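Local coordinates for glucose-binding protein (Thermus thermophilus HB27, PDB 2B3F), which binds glucose and galactose, here holding beta-D-galactopyranose, and probably serves as the sugar-capturing component of a binding-protein-dependent transport system, at residues M364-Q369 with Q374-A379; Q170-S175 with R210-A215; L181-W186 with Q270-M275. All coordinates share one frame; numbering follows the deposited sequence.

Contact 1 (M364-Q369 with Q374-A379)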
# COMPACT_ATOMS: atom_id res chain seq x y z
N MET A 364 9.94 13.21 -6.53
CA MET A 364 10.65 12.06 -7.01
C MET A 364 11.19 12.31 -8.42
O MET A 364 12.34 11.99 -8.70
CB MET A 364 9.76 10.81 -6.94
CG MET A 364 10.44 9.55 -7.42
SD MET A 364 11.93 9.13 -6.48
CE MET A 364 11.23 8.95 -4.81
N GLU A 365 10.38 12.90 -9.30
CA GLU A 365 10.87 13.30 -10.65
C GLU A 365 12.14 14.13 -10.57
O GLU A 365 13.12 13.86 -11.29
CB GLU A 365 9.82 14.07 -11.42
CG GLU A 365 8.69 13.20 -11.92
CD GLU A 365 7.66 13.95 -12.74
OE1 GLU A 365 7.43 15.16 -12.49
OE2 GLU A 365 7.05 13.31 -13.64
N ILE A 366 12.15 15.14 -9.70
CA ILE A 366 13.32 16.01 -9.59
C ILE A 366 14.53 15.32 -8.95
O ILE A 366 15.69 15.70 -9.21
CB ILE A 366 12.99 17.41 -8.98
CG1 ILE A 366 12.54 17.33 -7.53
CG2 ILE A 366 11.89 18.04 -9.81
CD1 ILE A 366 13.63 17.39 -6.53
N PHE A 367 14.31 14.28 -8.15
CA PHE A 367 15.45 13.49 -7.73
C PHE A 367 15.96 12.67 -8.93
O PHE A 367 17.16 12.54 -9.09
CB PHE A 367 15.17 12.56 -6.55
CG PHE A 367 16.40 11.87 -6.08
CD1 PHE A 367 17.40 12.58 -5.42
CD2 PHE A 367 16.61 10.52 -6.33
CE1 PHE A 367 18.54 11.96 -4.98
CE2 PHE A 367 17.77 9.89 -5.92
CZ PHE A 367 18.74 10.61 -5.23
N LEU A 368 15.06 12.12 -9.74
CA LEU A 368 15.52 11.27 -10.85
C LEU A 368 16.36 12.08 -11.83
O LEU A 368 17.35 11.57 -12.36
CB LEU A 368 14.37 10.59 -11.59
CG LEU A 368 13.69 9.34 -11.01
CD1 LEU A 368 14.47 8.68 -9.92
CD2 LEU A 368 12.36 9.68 -10.46
N GLN A 369 16.00 13.34 -12.08
CA GLN A 369 16.79 14.15 -13.02
C GLN A 369 18.04 14.74 -12.40
O GLN A 369 19.11 14.62 -13.00
CB GLN A 369 15.95 15.22 -13.72
CG GLN A 369 14.83 14.64 -14.60
CD GLN A 369 15.26 13.40 -15.45
OE1 GLN A 369 15.00 12.24 -15.07
NE2 GLN A 369 15.92 13.66 -16.59
N GLN A 374 20.06 16.94 -1.66
CA GLN A 374 19.68 18.15 -0.96
C GLN A 374 18.50 18.83 -1.64
O GLN A 374 17.60 19.35 -0.97
CB GLN A 374 20.85 19.13 -0.84
CG GLN A 374 20.54 20.32 0.06
CD GLN A 374 20.41 19.92 1.51
OE1 GLN A 374 21.26 19.20 2.04
NE2 GLN A 374 19.33 20.37 2.16
N ALA A 375 18.51 18.82 -2.97
CA ALA A 375 17.45 19.40 -3.76
C ALA A 375 16.11 18.69 -3.48
O ALA A 375 15.09 19.35 -3.33
CB ALA A 375 17.79 19.31 -5.22
N ALA A 376 16.15 17.35 -3.42
CA ALA A 376 14.95 16.52 -3.17
C ALA A 376 14.43 16.82 -1.78
O ALA A 376 13.23 17.01 -1.58
CB ALA A 376 15.28 15.06 -3.28
N ALA A 377 15.35 16.85 -0.82
CA ALA A 377 14.98 17.16 0.56
C ALA A 377 14.33 18.54 0.68
O ALA A 377 13.28 18.72 1.35
CB ALA A 377 16.20 17.06 1.46
N ASN A 378 14.96 19.53 0.05
CA ASN A 378 14.45 20.88 0.06
C ASN A 378 13.06 20.95 -0.58
O ASN A 378 12.20 21.69 -0.09
CB ASN A 378 15.39 21.83 -0.68
CG ASN A 378 16.71 22.06 0.06
OD1 ASN A 378 16.86 21.69 1.22
ND2 ASN A 378 17.69 22.68 -0.63
N ALA A 379 12.88 20.20 -1.67
CA ALA A 379 11.59 20.15 -2.37
C ALA A 379 10.49 19.55 -1.49
O ALA A 379 9.40 20.08 -1.41
CB ALA A 379 11.70 19.37 -3.65
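Phe-367 and Ala-376 mark where the two backbones come nearest, with a CA–CA separation of 5.5 Å. The short helix axes at 364-369 and 374-379 approach to 8.9 Å and run at 168°, nearly antiparallel. With only four residues between the segments, this is a helical hairpin, and Ala-375, Ala-376 and Ala-379 give it a low-relief second surface.

Ile-366 does most of the reaching. Its chi1 of 66° wedges CG1 over its own backbone, flanked by N and C, and directs CD1 at the other helix. There Ile-366 CD1 lies 3.7 Å from Ala-376 CA and 4.0 Å from Ala-379 CB, so it rests on the backbone as much as on methyl groups. Phe-367 touches from the flank: Phe-367 CD1 is 3.9 Å from Ala-376 CB, which meets the ring obliquely.

At the hairpin turn, Asn-372 OD1 makes weak hydrogen bonds to the backbone N of Gln-374 and of Ala-375. On its inner side the hairpin is backed by helix 199-212, whose Trp-205 meets both the Phe-367 ring and Ala-376, while Met-364 carries the packing on to Trp-173 of helix 166-190.

Contact 2 (Q170-S175 with R210-A215); sequences QHLWES and RVLDCA
Leu-172 is the single side chain of 170-175 that bridges to 210-215, and it does so through one methyl. Leu-172 CD2 lies 4.1 Å from Val-211 CG1 and 4.3 Å from Leu-212 CD1, placing it against two successive residues. The leucine and valine side chains meet at a slant. Val-211 CG1, the touching methyl, is anti to the backbone N (chi1 172°); in Leu-172 it is CG that is anti (chi1 174°), and CD2 continues the extended chain, anti to CA. These chains span a gap in which the nearest CA atoms, of Leu-172 and Leu-212, are 9.1 Å apart. All three side chains are buried and the contact is purely apolar.

In the next shell, Leu-161 packs against Leu-172 and Val-211 alike, and its backbone is hydrogen-bonded to that of Cys-214. Leu-212 also packs on Leu-163 and on helix 354-370. Leu-212 to Ala-215 form a type I beta turn, with Ala-215 N bonded to Leu-212 O at 3.1 Å.

The 170-175 helix is held by polar neighbours of Leu-172. His-171 bonds through NE2 to Ser-121 O and through ND1 to NE2 of His-348, a residue of the galactose pocket. Glu-174 OE2 sits 4.3 Å above one face of the His-171 ring, offset toward its rim; OE2 is hydrogen-bonded with Ser-121 OG and Ser-345 OG, and OE1 with Val-347 N.

Two helices meeting over strand 161-162, an outer strand of a four-stranded mixed sheet, form the kind of alpha/beta layer from which the lobes of periplasmic sugar-binding proteins are built.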
# COMPACT_ATOMS: atom_id res chain seq x y z
N GLN A 170 8.66 5.89 -5.48
CA GLN A 170 8.26 6.43 -4.17
C GLN A 170 8.14 5.30 -3.15
O GLN A 170 8.56 5.44 -2.01
CB GLN A 170 6.93 7.14 -4.27
CG GLN A 170 6.85 8.36 -5.22
CD GLN A 170 5.48 8.99 -5.16
OE1 GLN A 170 4.95 9.21 -4.07
NE2 GLN A 170 4.88 9.24 -6.31
N HIS A 171 7.56 4.18 -3.59
CA HIS A 171 7.40 2.99 -2.77
C HIS A 171 8.73 2.48 -2.25
O HIS A 171 8.89 2.21 -1.07
CB HIS A 171 6.67 1.88 -3.52
CG HIS A 171 6.24 0.77 -2.63
ND1 HIS A 171 4.94 0.62 -2.20
CD2 HIS A 171 6.96 -0.22 -2.04
CE1 HIS A 171 4.87 -0.43 -1.40
NE2 HIS A 171 6.08 -0.96 -1.29
N LEU A 172 9.69 2.35 -3.16
CA LEU A 172 11.05 2.00 -2.76
C LEU A 172 11.62 3.01 -1.76
O LEU A 172 12.21 2.63 -0.74
CB LEU A 172 11.93 1.98 -4.00
CG LEU A 172 13.40 1.77 -3.77
CD1 LEU A 172 13.70 0.43 -3.09
CD2 LEU A 172 14.07 1.87 -5.17
N TRP A 173 11.43 4.30 -2.03
CA TRP A 173 11.93 5.36 -1.18
C TRP A 173 11.43 5.23 0.27
O TRP A 173 12.19 5.40 1.19
CB TRP A 173 11.56 6.75 -1.71
CG TRP A 173 12.13 7.88 -0.90
CD1 TRP A 173 13.35 8.50 -1.07
CD2 TRP A 173 11.51 8.55 0.23
NE1 TRP A 173 13.52 9.49 -0.13
CE2 TRP A 173 12.41 9.55 0.67
CE3 TRP A 173 10.29 8.40 0.89
CZ2 TRP A 173 12.12 10.40 1.75
CZ3 TRP A 173 10.00 9.24 1.96
CH2 TRP A 173 10.92 10.23 2.38
N GLU A 174 10.15 4.89 0.47
CA GLU A 174 9.65 4.85 1.87
C GLU A 174 10.31 3.72 2.66
O GLU A 174 10.54 3.86 3.86
CB GLU A 174 8.13 4.87 1.98
CG GLU A 174 7.36 3.67 1.46
CD GLU A 174 5.85 3.87 1.62
OE1 GLU A 174 5.40 5.03 1.81
OE2 GLU A 174 5.12 2.86 1.52
N SER A 175 10.66 2.63 2.00
CA SER A 175 11.46 1.57 2.65
C SER A 175 12.86 2.06 3.01
O SER A 175 13.35 1.86 4.12
CB SER A 175 11.56 0.31 1.81
OG SER A 175 10.48 -0.57 2.03
N ARG A 210 21.90 5.56 -4.44
CA ARG A 210 22.78 4.42 -4.65
C ARG A 210 21.97 3.19 -5.04
O ARG A 210 22.33 2.45 -5.95
CB ARG A 210 23.60 4.12 -3.41
CG ARG A 210 24.56 5.22 -3.03
CD ARG A 210 25.35 4.75 -1.82
NE ARG A 210 26.44 5.63 -1.44
CZ ARG A 210 27.67 5.57 -1.96
NH1 ARG A 210 28.00 4.67 -2.89
NH2 ARG A 210 28.59 6.42 -1.53
N VAL A 211 20.85 2.99 -4.34
CA VAL A 211 19.98 1.86 -4.60
C VAL A 211 19.40 1.96 -6.03
O VAL A 211 19.32 0.98 -6.76
CB VAL A 211 18.87 1.78 -3.52
CG1 VAL A 211 17.82 0.73 -3.88
CG2 VAL A 211 19.48 1.51 -2.15
N LEU A 212 19.04 3.17 -6.42
CA LEU A 212 18.48 3.43 -7.75
C LEU A 212 19.46 3.01 -8.86
O LEU A 212 19.05 2.56 -9.94
CB LEU A 212 18.18 4.93 -7.88
CG LEU A 212 16.90 5.46 -8.49
CD1 LEU A 212 15.65 4.70 -8.01
CD2 LEU A 212 16.80 6.96 -8.21
N ASP A 213 20.76 3.16 -8.58
CA ASP A 213 21.79 2.76 -9.56
C ASP A 213 21.87 1.25 -9.77
O ASP A 213 22.61 0.80 -10.65
CB ASP A 213 23.17 3.32 -9.19
CG ASP A 213 23.34 4.78 -9.55
OD1 ASP A 213 22.49 5.34 -10.29
OD2 ASP A 213 24.35 5.40 -9.09
N CYS A 214 21.12 0.46 -8.99
CA CYS A 214 21.01 -1.00 -9.19
C CYS A 214 19.80 -1.43 -10.02
O CYS A 214 19.62 -2.64 -10.27
CB CYS A 214 20.96 -1.70 -7.85
SG CYS A 214 22.34 -1.28 -6.75
N ALA A 215 18.98 -0.46 -10.41
CA ALA A 215 17.68 -0.71 -11.01
C ALA A 215 17.72 -0.74 -12.53
O ALA A 215 18.64 -0.20 -13.16
CB ALA A 215 16.67 0.36 -10.55

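Contact 3 (L181-W186 with Q270-M275)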
# COMPACT_ATOMS: atom_id res chain seq x y z
N LEU A 181 16.07 6.26 8.85
CA LEU A 181 15.59 7.06 9.97
C LEU A 181 15.25 6.26 11.20
O LEU A 181 15.32 6.78 12.31
CB LEU A 181 14.36 7.86 9.54
CG LEU A 181 14.59 8.94 8.48
CD1 LEU A 181 13.26 9.53 8.05
CD2 LEU A 181 15.53 10.03 9.03
N GLY A 182 14.84 5.01 10.99
CA GLY A 182 14.17 4.22 12.02
C GLY A 182 12.73 4.66 12.20
O GLY A 182 12.32 5.74 11.73
N PRO A 183 11.92 3.86 12.92
CA PRO A 183 10.49 4.14 13.01
C PRO A 183 10.11 5.45 13.70
O PRO A 183 9.14 6.12 13.30
CB PRO A 183 9.94 2.92 13.78
CG PRO A 183 11.11 2.31 14.45
CD PRO A 183 12.31 2.62 13.62
N ASP A 184 10.87 5.85 14.71
CA ASP A 184 10.51 7.06 15.45
C ASP A 184 10.70 8.30 14.59
O ASP A 184 9.81 9.14 14.54
CB ASP A 184 11.34 7.17 16.73
CG ASP A 184 10.89 6.17 17.79
OD1 ASP A 184 9.69 5.87 17.89
OD2 ASP A 184 11.77 5.71 18.55
N ASP A 185 11.86 8.43 13.95
CA ASP A 185 12.11 9.61 13.10
C ASP A 185 11.30 9.56 11.80
O ASP A 185 10.91 10.61 11.30
CB ASP A 185 13.60 9.81 12.82
CG ASP A 185 14.27 10.72 13.84
OD1 ASP A 185 13.58 11.42 14.61
OD2 ASP A 185 15.51 10.73 13.85
N TRP A 186 11.02 8.36 11.29
CA TRP A 186 9.99 8.22 10.22
C TRP A 186 8.69 8.89 10.67
O TRP A 186 8.15 9.76 9.98
CB TRP A 186 9.77 6.76 9.82
CG TRP A 186 8.58 6.56 8.93
CD1 TRP A 186 7.36 6.08 9.28
CD2 TRP A 186 8.51 6.85 7.53
NE1 TRP A 186 6.51 6.07 8.20
CE2 TRP A 186 7.20 6.53 7.10
CE3 TRP A 186 9.42 7.37 6.60
CZ2 TRP A 186 6.77 6.70 5.77
CZ3 TRP A 186 9.00 7.53 5.27
CH2 TRP A 186 7.69 7.19 4.87
N GLN A 270 13.82 -4.76 9.39
CA GLN A 270 13.41 -5.96 10.10
C GLN A 270 12.85 -5.56 11.46
O GLN A 270 13.42 -4.72 12.16
CB GLN A 270 14.61 -6.91 10.28
CG GLN A 270 15.25 -7.44 8.98
CD GLN A 270 15.99 -6.35 8.15
OE1 GLN A 270 16.49 -5.35 8.69
NE2 GLN A 270 16.02 -6.56 6.83
N GLY A 271 11.71 -6.16 11.81
CA GLY A 271 11.03 -5.87 13.06
C GLY A 271 10.04 -4.72 13.01
O GLY A 271 9.38 -4.42 14.01
N VAL A 272 9.95 -4.07 11.84
CA VAL A 272 9.03 -2.96 11.65
C VAL A 272 8.13 -3.32 10.47
O VAL A 272 8.60 -3.81 9.44
CB VAL A 272 9.76 -1.63 11.34
CG1 VAL A 272 8.75 -0.47 11.24
CG2 VAL A 272 10.80 -1.34 12.41
N PHE A 273 6.83 -3.08 10.66
CA PHE A 273 5.80 -3.42 9.68
C PHE A 273 5.24 -2.08 9.25
O PHE A 273 4.59 -1.39 10.03
CB PHE A 273 4.77 -4.33 10.36
CG PHE A 273 3.72 -4.93 9.45
CD1 PHE A 273 3.55 -6.31 9.40
CD2 PHE A 273 2.82 -4.14 8.75
CE1 PHE A 273 2.55 -6.90 8.62
CE2 PHE A 273 1.80 -4.73 7.97
CZ PHE A 273 1.67 -6.11 7.90
N MET A 274 5.53 -1.68 8.01
CA MET A 274 4.99 -0.44 7.47
C MET A 274 3.66 -0.79 6.81
O MET A 274 3.62 -1.44 5.77
CB MET A 274 5.94 0.21 6.45
CG MET A 274 5.36 1.48 5.89
SD MET A 274 6.47 2.32 4.71
CE MET A 274 7.53 3.17 5.81
N MET A 275 2.57 -0.37 7.46
CA MET A 275 1.25 -0.82 7.05
C MET A 275 0.51 0.19 6.20
O MET A 275 0.86 1.37 6.14
CB MET A 275 0.38 -1.16 8.29
CG MET A 275 0.07 0.02 9.17
SD MET A 275 -1.28 1.11 8.65
CE MET A 275 -2.73 0.03 8.81
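Pro-183 meets Val-272 and Trp-186 meets Met-274, two pairs that join a kinked helix to the beginning of strand 272-280. The kink comes just before the first pair: Gly-182 has a positive phi of 76°, Pro-183 has no N-H to give, and Asp-184 N makes no bond to the turn before. Regular bonding is regained by Trp-186 N, 3.0 Å from Gly-182 O. Pro-183 thus stands at the start of the renewed helical turn, with Pro-183 CG 4.2 Å from Val-272 CG2 and the two side chains set askew.

The strand it faces pairs in parallel with strand 341-344 and antiparallel with strands 110-115, 119-120 and 62-66. Farther along it carries Leu-276 and Asp-278 of the galactose pocket, consistent with the strand running toward the cleft between the lobes, as in other periplasmic binding proteins. Asp-184 OD1 forms a salt bridge with Arg-341 NH2, on the neighbouring strand 341-344, and Asp-185 OD2 one with Lys-200 NZ.

Trp-186 then presents one face of its indole to Met-274, whose side chain crosses it at about a right angle. Met-274 is extended through chi1 and chi2 and bends at chi3 (-82°), which lays the terminal methyl toward the rim of that face. Met-274 CE is 3.6 Å from Trp-186 CZ2 and 3.9 Å from the six-membered ring centroid, 27° off the normal, a CH-pi contact. An oblique Met-aromatic approach is added by Met-274 SD, 5.2 Å from the Trp-186 six-membered ring centroid. Indole NE1 is hydrogen-bonded to Gly-344 O, which helps fix the ring's rotation.

Helix 166-190 is common to contacts 2 and 3, whose centres lie 16 Å apart. Glu-174 joins them physically: Glu-174 CB is 3.7 Å from Trp-186 CH2, and Glu-174 OE2 packs 3.5 Å from Met-274 SD. Contact 1 packs against contact 2, farther from the centre of the chain, centre to centre 13 Å, with Leu-368 CD1 3.4 Å and Phe-367 CE2 3.8 Å from Leu-212 CD2. Contacts 1 and 3 do not touch, their nearest atoms being about 10 Å apart. None reaches the sugar: the side chains of Met-274 and Leu-172 are about 12 Å and 14 Å from bound galactose. Contact 2's link to the pocket is the second-shell one through His-171.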